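Local coordinates for type III secretion system effector protein ExoU (Pseudomonas fluorescens, PDB 4QMK) that probably hydrolyses host membrane phospholipids as a patatin-like phospholipase after delivery by type III secretion, using a phosphatidylinositol 4,5-bisphosphate-binding domain to localise to the plasma membrane, at residues 320-325 / 520-525; 526-531 / 558-563; 441-446 / 516-521. One frame throughout, in Å; residues are numbered along the deposited sequence.

How the interactions relate
Interactions 1 and 3 share helix 517-526; interaction 2 is made by the loop that leaves it. Interaction 3 uses the start of the helix and the residue before it, interaction 1 Trp522 and Lys525 further along. The centres of interactions 1 and 2 are about 8 Å apart and those of 1 and 3 about 10 Å, while 2 and 3 stand about 16 Å from each other. Arg526 ties the first two together, its NH1 2.7 Å from Glu324 OE2 in a salt bridge. Trp522 joins interaction 1 to interaction 3, its NE1 3.1 Å from Met446 O in a probable hydrogen bond. The helix thus helps join loop 320-325 to helices 441-446 and 555-585.

Interaction 1: 320-325 / 520-525; sequences RSFPES and IEWLGK
The loop 320-325 makes a type I turn from Phe322 to Ser325 beside the helical segment 520-525, with the closest CA atoms, those of Glu324 and Lys525, 8.4 Å apart. Side chains therefore do all the reaching. Phe322 brings one corner of its ring to the indole of Trp522, CE2 of Phe322 lying 3.7 Å from CZ2 of Trp522. The planes are inclined at 73° and the rings meet obliquely. With CG opposite the backbone N (chi1 -173°), the indole leans from the helix toward the loop, and its NE1 hydrogen-bonds to Met446 O. Lys525 NZ lies 3.4 Å from both CB and CG of Glu324, so the ammonium rests against the methylene part of the glutamate. The bend at chi2 (94°) then turns the carboxylate, leaving Glu324 OE1 4.2 Å from Lys525 NZ, too far for a salt bridge. Glu324 OE2 is instead salt-bridged to Arg526, which also makes cation-pi contacts with Phe322 and Trp522. Helix 464-491 contributes Arg473 against both aromatic residues. The direct contact is thus aromatic packing beside a loosely associated charge pair; the lysine probably adds favourable electrostatics around a carboxylate held chiefly by arginine.

Interaction 2: 526-531 / 558-563; sequences RLNAPG and TSAVAE
Asn528 lays its carboxamide over the turn of helix 555-585 that holds Ala560 and Glu563. Its ND2 donates to the backbone oxygen of Ala560, with 3.1 Å between Asn528 ND2 and Ala560 O and an N-H...O angle of 176°. The acceptor lies in the plane of the amide, but ND2 stands 23° out of the carbonyl plane, so the amide is well aligned while the carbonyl is approached from a tilt. CG placed opposite the carbonyl carbon directs the amide at the helix. Gly524 O, back in helix 517-526, is the stronger partner of the same nitrogen, so the amide NH2 bridges carbonyls of two helices. Glu563 passes obliquely beside it: its CG is 3.6 Å from Asn528 ND2, and its carboxylate plane is turned 83° from the amide, with OE1 engaged in a salt bridge to Arg567. Leu527 adds an apolar touch, its CB 3.8 Å from Ala560 CB and its CD2 4.0 Å from that same methyl. The backbone supports this with a type I turn from Arg526 to Ala529. This exit turn from helix 517-526 packs on helix 555-585, with Leu539 of helix 533-544 against Asn528 and Ala560, and Leu480 of helix 464-491 against Leu527.

Interaction 3: 441-446 / 516-521; sequences LNDAVM and RPEDIE
Asn442 is the first residue of helix 441-446 to meet the 516-521 segment, its ND2 3.4 Å from Arg516 NH1. Both nitrogens are donors, so this is a packing contact: the two side chains slide past each other in opposite directions, with their flat groups 53° apart. The amide oxygen, OD1, accepts from Arg515 instead. Asp443 follows, its OD1 3.3 Å from Glu518 OE1. Two acceptors meet here, the side chains crossing at about a right angle with carboxylate planes inclined at 51°; this closeness of like charges would probably raise the proton affinity of one or both groups. Side-chain ends thus bridge the short helix 441-446 and the start of helix 517-526, with the mostly helical stretch 447-515 between them in the chain. Behind the short helix, Phe438 of strand 434-438 touches Asp443, and Ala444 rests on strand 57-61 of the four-stranded antiparallel sheet. Met446 comes last. Its chain, bent at chi2 (-81°), brings SD to 4.1 Å from Asp519 OD1, with Phe472 of helix 464-491 touching both side chains. Asp519 OD2 is in turn salt-bridged to Arg515, whose guanidinium thereby serves both segments.

Interaction 1: 320-325 / 520-525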
loop_
_atom_site.group_PDB
_atom_site.type_symbol
_atom_site.label_atom_id
_atom_site.label_comp_id
_atom_site.label_asym_id
_atom_site.label_seq_id
_atom_site.Cartn_x
_atom_site.Cartn_y
_atom_site.Cartn_z
ATOM N N ARG A 320 24.051 0.391 -13.450
ATOM C CA ARG A 320 25.489 0.111 -13.515
ATOM C C ARG A 320 26.118 0.517 -14.845
ATOM O O ARG A 320 27.130 1.247 -14.856
ATOM C CB ARG A 320 25.756 -1.384 -13.222
ATOM C CG ARG A 320 25.066 -2.395 -14.135
ATOM C CD ARG A 320 25.332 -3.806 -13.612
ATOM N NE ARG A 320 24.724 -4.870 -14.413
ATOM C CZ ARG A 320 24.843 -6.178 -14.154
ATOM N NH1 ARG A 320 25.547 -6.615 -13.118
ATOM N NH2 ARG A 320 24.253 -7.063 -14.939
ATOM N N SER A 321 25.471 0.065 -15.933
ATOM C CA SER A 321 25.889 0.253 -17.329
ATOM C C SER A 321 25.039 1.295 -18.127
ATOM O O SER A 321 24.066 1.843 -17.617
ATOM C CB SER A 321 25.880 -1.111 -18.024
ATOM O OG SER A 321 26.176 -0.982 -19.402
ATOM N N PHE A 322 25.422 1.531 -19.389
ATOM C CA PHE A 322 24.899 2.628 -20.242
ATOM C C PHE A 322 23.825 2.182 -21.288
ATOM O O PHE A 322 24.158 1.531 -22.287
ATOM C CB PHE A 322 26.119 3.236 -20.976
ATOM C CG PHE A 322 27.032 4.102 -20.109
ATOM C CD1 PHE A 322 26.945 4.114 -18.700
ATOM C CD2 PHE A 322 28.023 4.863 -20.708
ATOM C CE1 PHE A 322 27.779 4.919 -17.942
ATOM C CE2 PHE A 322 28.870 5.669 -19.955
ATOM C CZ PHE A 322 28.749 5.698 -18.571
ATOM N N PRO A 323 22.547 2.549 -21.068
ATOM C CA PRO A 323 21.448 2.128 -21.983
ATOM C C PRO A 323 21.637 2.547 -23.451
ATOM O O PRO A 323 21.229 1.826 -24.369
ATOM C CB PRO A 323 20.188 2.822 -21.404
ATOM C CG PRO A 323 20.614 3.533 -20.153
ATOM C CD PRO A 323 22.115 3.581 -20.101
ATOM N N GLU A 324 22.259 3.710 -23.627
ATOM C CA GLU A 324 22.552 4.324 -24.928
ATOM C C GLU A 324 23.685 3.606 -25.673
ATOM O O GLU A 324 23.791 3.687 -26.907
ATOM C CB GLU A 324 22.872 5.857 -24.756
ATOM C CG GLU A 324 23.232 6.376 -23.337
ATOM C CD GLU A 324 24.720 6.445 -22.990
ATOM O OE1 GLU A 324 25.549 7.119 -23.663
ATOM O OE2 GLU A 324 25.050 5.883 -21.947
ATOM N N SER A 325 24.512 2.881 -24.935
ATOM C CA SER A 325 25.674 2.275 -25.538
ATOM C C SER A 325 25.466 0.872 -26.074
ATOM O O SER A 325 24.829 0.054 -25.436
ATOM C CB SER A 325 26.801 2.190 -24.533
ATOM O OG SER A 325 27.873 1.488 -25.125
ATOM N N ILE A 520 27.464 17.196 -23.714
ATOM C CA ILE A 520 26.335 17.731 -22.970
ATOM C C ILE A 520 25.266 16.598 -22.878
ATOM O O ILE A 520 24.829 16.233 -21.773
ATOM C CB ILE A 520 25.717 18.950 -23.688
ATOM C CG1 ILE A 520 26.705 20.103 -23.875
ATOM C CG2 ILE A 520 24.479 19.458 -22.942
ATOM C CD1 ILE A 520 27.061 20.834 -22.587
ATOM N N GLU A 521 24.903 16.009 -24.022
ATOM C CA GLU A 521 23.907 14.930 -24.035
ATOM C C GLU A 521 24.357 13.799 -23.136
ATOM O O GLU A 521 23.551 13.161 -22.453
ATOM C CB GLU A 521 23.734 14.264 -25.414
ATOM C CG GLU A 521 23.542 15.100 -26.647
ATOM C CD GLU A 521 23.447 14.174 -27.896
ATOM O OE1 GLU A 521 24.421 14.132 -28.716
ATOM O OE2 GLU A 521 22.425 13.431 -28.017
ATOM N N TRP A 522 25.634 13.481 -23.218
ATOM C CA TRP A 522 26.173 12.366 -22.455
ATOM C C TRP A 522 26.041 12.572 -20.938
ATOM O O TRP A 522 25.510 11.705 -20.218
ATOM C CB TRP A 522 27.582 12.134 -22.865
ATOM C CG TRP A 522 28.207 10.931 -22.283
ATOM C CD1 TRP A 522 28.323 9.719 -22.865
ATOM C CD2 TRP A 522 28.950 10.860 -21.057
ATOM N NE1 TRP A 522 29.050 8.862 -22.062
ATOM C CE2 TRP A 522 29.435 9.555 -20.942
ATOM C CE3 TRP A 522 29.291 11.797 -20.068
ATOM C CZ2 TRP A 522 30.205 9.163 -19.895
ATOM C CZ3 TRP A 522 30.048 11.368 -18.965
ATOM C CH2 TRP A 522 30.480 10.093 -18.899
ATOM N N LEU A 523 26.438 13.736 -20.463
ATOM C CA LEU A 523 26.356 14.043 -19.051
ATOM C C LEU A 523 24.926 14.031 -18.637
ATOM O O LEU A 523 24.609 13.655 -17.504
ATOM C CB LEU A 523 26.943 15.427 -18.766
ATOM C CG LEU A 523 28.446 15.482 -19.017
ATOM C CD1 LEU A 523 28.831 16.887 -19.303
ATOM C CD2 LEU A 523 29.202 14.901 -17.822
ATOM N N GLY A 524 24.057 14.503 -19.526
ATOM C CA GLY A 524 22.633 14.501 -19.234
ATOM C C GLY A 524 22.077 13.084 -19.010
ATOM O O GLY A 524 21.205 12.873 -18.169
ATOM N N LYS A 525 22.601 12.116 -19.758
ATOM C CA LYS A 525 22.237 10.719 -19.538
ATOM C C LYS A 525 22.713 10.300 -18.189
ATOM O O LYS A 525 22.034 9.557 -17.514
ATOM C CB LYS A 525 22.893 9.737 -20.517
ATOM C CG LYS A 525 22.809 9.986 -22.010
ATOM C CD LYS A 525 21.441 9.891 -22.528
ATOM C CE LYS A 525 21.418 10.247 -24.007
ATOM N NZ LYS A 525 22.102 9.211 -24.797
#

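Interaction 2: 526-531 / 558-563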
loop_
_atom_site.group_PDB
_atom_site.type_symbol
_atom_site.label_atom_id
_atom_site.label_comp_id
_atom_site.label_asym_id
_atom_site.label_seq_id
_atom_site.Cartn_x
_atom_site.Cartn_y
_atom_site.Cartn_z
ATOM N N ARG A 526 23.924 10.701 -17.803
ATOM C CA ARG A 526 24.492 10.219 -16.480
ATOM C C ARG A 526 23.681 10.713 -15.336
ATOM O O ARG A 526 23.523 10.019 -14.335
ATOM C CB ARG A 526 25.931 10.622 -16.286
ATOM C CG ARG A 526 26.911 10.073 -17.326
ATOM C CD ARG A 526 26.958 8.562 -17.504
ATOM N NE ARG A 526 25.752 7.832 -17.983
ATOM C CZ ARG A 526 25.367 7.662 -19.250
ATOM N NH1 ARG A 526 24.303 6.890 -19.508
ATOM N NH2 ARG A 526 26.006 8.258 -20.262
ATOM N N LEU A 527 23.092 11.888 -15.520
ATOM C CA LEU A 527 22.167 12.411 -14.530
ATOM C C LEU A 527 20.911 11.570 -14.417
ATOM O O LEU A 527 20.175 11.777 -13.437
ATOM C CB LEU A 527 21.782 13.872 -14.821
ATOM C CG LEU A 527 22.682 14.892 -14.193
ATOM C CD1 LEU A 527 24.092 14.710 -14.664
ATOM C CD2 LEU A 527 22.248 16.279 -14.557
ATOM N N ASN A 528 20.611 10.716 -15.421
ATOM C CA ASN A 528 19.426 9.827 -15.372
ATOM C C ASN A 528 19.775 8.409 -14.855
ATOM O O ASN A 528 18.983 7.488 -14.999
ATOM C CB ASN A 528 18.691 9.696 -16.715
ATOM C CG ASN A 528 17.866 10.928 -17.080
ATOM O OD1 ASN A 528 16.656 10.959 -16.867
ATOM N ND2 ASN A 528 18.494 11.912 -17.681
ATOM N N ALA A 529 20.959 8.249 -14.277
ATOM C CA ALA A 529 21.405 6.915 -13.746
ATOM C C ALA A 529 20.271 6.358 -12.938
ATOM O O ALA A 529 19.715 7.025 -12.107
ATOM C CB ALA A 529 22.645 7.061 -12.896
ATOM N N PRO A 530 19.879 5.132 -13.200
ATOM C CA PRO A 530 18.673 4.600 -12.545
ATOM C C PRO A 530 18.454 4.735 -11.029
ATOM O O PRO A 530 17.421 5.272 -10.613
ATOM C CB PRO A 530 18.685 3.147 -12.974
ATOM C CG PRO A 530 19.211 3.222 -14.363
ATOM C CD PRO A 530 20.220 4.343 -14.392
ATOM N N GLY A 531 19.361 4.276 -10.190
ATOM C CA GLY A 531 19.059 4.339 -8.741
ATOM C C GLY A 531 19.562 5.573 -8.002
ATOM O O GLY A 531 19.641 5.598 -6.780
ATOM N N THR A 558 18.858 20.895 -18.632
ATOM C CA THR A 558 17.819 20.928 -19.641
ATOM C C THR A 558 17.845 19.632 -20.439
ATOM O O THR A 558 16.807 19.089 -20.810
ATOM C CB THR A 558 18.095 22.085 -20.620
ATOM O OG1 THR A 558 18.148 23.290 -19.871
ATOM C CG2 THR A 558 17.049 22.203 -21.690
ATOM N N SER A 559 19.058 19.168 -20.740
ATOM C CA SER A 559 19.253 17.993 -21.559
ATOM C C SER A 559 18.822 16.749 -20.839
ATOM O O SER A 559 18.168 15.877 -21.442
ATOM C CB SER A 559 20.694 17.860 -21.910
ATOM O OG SER A 559 20.893 16.907 -22.908
ATOM N N ALA A 560 19.186 16.671 -19.566
ATOM C CA ALA A 560 18.894 15.526 -18.749
ATOM C C ALA A 560 17.394 15.442 -18.533
ATOM O O ALA A 560 16.842 14.354 -18.508
ATOM C CB ALA A 560 19.589 15.660 -17.426
ATOM N N VAL A 561 16.737 16.608 -18.455
ATOM C CA VAL A 561 15.288 16.690 -18.266
ATOM C C VAL A 561 14.564 16.175 -19.497
ATOM O O VAL A 561 13.572 15.467 -19.370
ATOM C CB VAL A 561 14.846 18.136 -17.965
ATOM C CG1 VAL A 561 13.351 18.365 -18.151
ATOM C CG2 VAL A 561 15.252 18.493 -16.551
ATOM N N ALA A 562 15.031 16.578 -20.682
ATOM C CA ALA A 562 14.492 16.074 -21.940
ATOM C C ALA A 562 14.742 14.533 -22.051
ATOM O O ALA A 562 13.899 13.791 -22.522
ATOM C CB ALA A 562 15.114 16.805 -23.113
ATOM N N GLU A 563 15.893 14.075 -21.590
ATOM C CA GLU A 563 16.184 12.639 -21.578
ATOM C C GLU A 563 15.247 11.887 -20.603
ATOM O O GLU A 563 14.808 10.784 -20.891
ATOM C CB GLU A 563 17.612 12.414 -21.193
ATOM C CG GLU A 563 18.051 10.971 -21.119
ATOM C CD GLU A 563 17.928 10.177 -22.392
ATOM O OE1 GLU A 563 17.807 8.936 -22.257
ATOM O OE2 GLU A 563 17.954 10.756 -23.489
#

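Interaction 3: 441-446 / 516-521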
loop_
_atom_site.group_PDB
_atom_site.type_symbol
_atom_site.label_atom_id
_atom_site.label_comp_id
_atom_site.label_asym_id
_atom_site.label_seq_id
_atom_site.Cartn_x
_atom_site.Cartn_y
_atom_site.Cartn_z
ATOM N N LEU A 441 38.695 6.977 -30.962
ATOM C CA LEU A 441 38.938 6.330 -29.691
ATOM C C LEU A 441 38.121 6.989 -28.612
ATOM O O LEU A 441 37.654 6.329 -27.696
ATOM C CB LEU A 441 40.397 6.376 -29.338
ATOM C CG LEU A 441 40.746 5.832 -27.957
ATOM C CD1 LEU A 441 40.308 4.392 -27.816
ATOM C CD2 LEU A 441 42.246 5.934 -27.793
ATOM N N ASN A 442 37.922 8.290 -28.703
ATOM C CA ASN A 442 37.136 8.954 -27.671
ATOM C C ASN A 442 35.677 8.472 -27.649
ATOM O O ASN A 442 35.123 8.260 -26.589
ATOM C CB ASN A 442 37.196 10.451 -27.840
ATOM C CG ASN A 442 36.401 11.177 -26.804
ATOM O OD1 ASN A 442 36.713 11.119 -25.634
ATOM N ND2 ASN A 442 35.355 11.833 -27.218
ATOM N N ASP A 443 35.062 8.313 -28.819
ATOM C CA ASP A 443 33.677 7.850 -28.914
ATOM C C ASP A 443 33.497 6.425 -28.384
ATOM O O ASP A 443 32.480 6.104 -27.782
ATOM C CB ASP A 443 33.189 7.922 -30.360
ATOM C CG ASP A 443 32.976 9.329 -30.828
ATOM O OD1 ASP A 443 32.395 10.130 -30.074
ATOM O OD2 ASP A 443 33.393 9.643 -31.951
ATOM N N ALA A 444 34.495 5.586 -28.592
ATOM C CA ALA A 444 34.487 4.248 -28.025
ATOM C C ALA A 444 34.556 4.345 -26.492
ATOM O O ALA A 444 33.785 3.685 -25.798
ATOM C CB ALA A 444 35.651 3.442 -28.579
ATOM N N VAL A 445 35.421 5.216 -25.968
ATOM C CA VAL A 445 35.520 5.398 -24.521
ATOM C C VAL A 445 34.219 5.920 -23.957
ATOM O O VAL A 445 33.769 5.463 -22.904
ATOM C CB VAL A 445 36.644 6.345 -24.134
ATOM C CG1 VAL A 445 36.509 6.792 -22.702
ATOM C CG2 VAL A 445 37.982 5.693 -24.365
ATOM N N MET A 446 33.540 6.792 -24.697
ATOM C CA MET A 446 32.237 7.318 -24.231
ATOM C C MET A 446 31.177 6.216 -24.155
ATOM O O MET A 446 30.173 6.359 -23.420
ATOM C CB MET A 446 31.713 8.448 -25.140
ATOM C CG MET A 446 32.577 9.689 -25.248
ATOM S SD MET A 446 32.422 10.880 -23.887
ATOM C CE MET A 446 33.376 10.003 -22.634
ATOM N N ARG A 516 32.207 19.482 -26.652
ATOM C CA ARG A 516 31.404 19.475 -27.843
ATOM C C ARG A 516 29.990 19.138 -27.414
ATOM O O ARG A 516 29.780 18.779 -26.264
ATOM C CB ARG A 516 31.948 18.449 -28.855
ATOM C CG ARG A 516 32.276 17.079 -28.252
ATOM C CD ARG A 516 32.876 16.070 -29.239
ATOM N NE ARG A 516 34.265 16.332 -29.595
ATOM C CZ ARG A 516 35.361 15.883 -28.929
ATOM N NH1 ARG A 516 35.284 15.138 -27.820
ATOM N NH2 ARG A 516 36.576 16.196 -29.375
ATOM N N PRO A 517 29.003 19.263 -28.321
ATOM C CA PRO A 517 27.596 19.037 -27.961
ATOM C C PRO A 517 27.280 17.624 -27.503
ATOM O O PRO A 517 26.408 17.449 -26.666
ATOM C CB PRO A 517 26.849 19.364 -29.264
ATOM C CG PRO A 517 27.755 20.313 -29.995
ATOM C CD PRO A 517 29.131 19.784 -29.699
ATOM N N GLU A 518 27.951 16.624 -28.045
ATOM C CA GLU A 518 27.754 15.231 -27.591
ATOM C C GLU A 518 27.987 15.091 -26.074
ATOM O O GLU A 518 27.322 14.294 -25.422
ATOM C CB GLU A 518 28.760 14.252 -28.245
ATOM C CG GLU A 518 28.673 13.934 -29.738
ATOM C CD GLU A 518 30.047 13.482 -30.315
ATOM O OE1 GLU A 518 30.895 12.989 -29.517
ATOM O OE2 GLU A 518 30.298 13.607 -31.556
ATOM N N ASP A 519 28.963 15.819 -25.527
ATOM C CA ASP A 519 29.313 15.699 -24.100
ATOM C C ASP A 519 28.186 16.173 -23.233
ATOM O O ASP A 519 27.997 15.647 -22.118
ATOM C CB ASP A 519 30.551 16.534 -23.765
ATOM C CG ASP A 519 31.791 15.943 -24.283
ATOM O OD1 ASP A 519 31.705 14.814 -24.751
ATOM O OD2 ASP A 519 32.875 16.604 -24.242
ATOM N N ILE A 520 27.464 17.196 -23.714
ATOM C CA ILE A 520 26.335 17.731 -22.970
ATOM C C ILE A 520 25.266 16.598 -22.878
ATOM O O ILE A 520 24.829 16.233 -21.773
ATOM C CB ILE A 520 25.717 18.950 -23.688
ATOM C CG1 ILE A 520 26.705 20.103 -23.875
ATOM C CG2 ILE A 520 24.479 19.458 -22.942
ATOM C CD1 ILE A 520 27.061 20.834 -22.587
ATOM N N GLU A 521 24.903 16.009 -24.022
ATOM C CA GLU A 521 23.907 14.930 -24.035
ATOM C C GLU A 521 24.357 13.799 -23.136
ATOM O O GLU A 521 23.551 13.161 -22.453
ATOM C CB GLU A 521 23.734 14.264 -25.414
ATOM C CG GLU A 521 23.542 15.100 -26.647
ATOM C CD GLU A 521 23.447 14.174 -27.896
ATOM O OE1 GLU A 521 24.421 14.132 -28.716
ATOM O OE2 GLU A 521 22.425 13.431 -28.017
#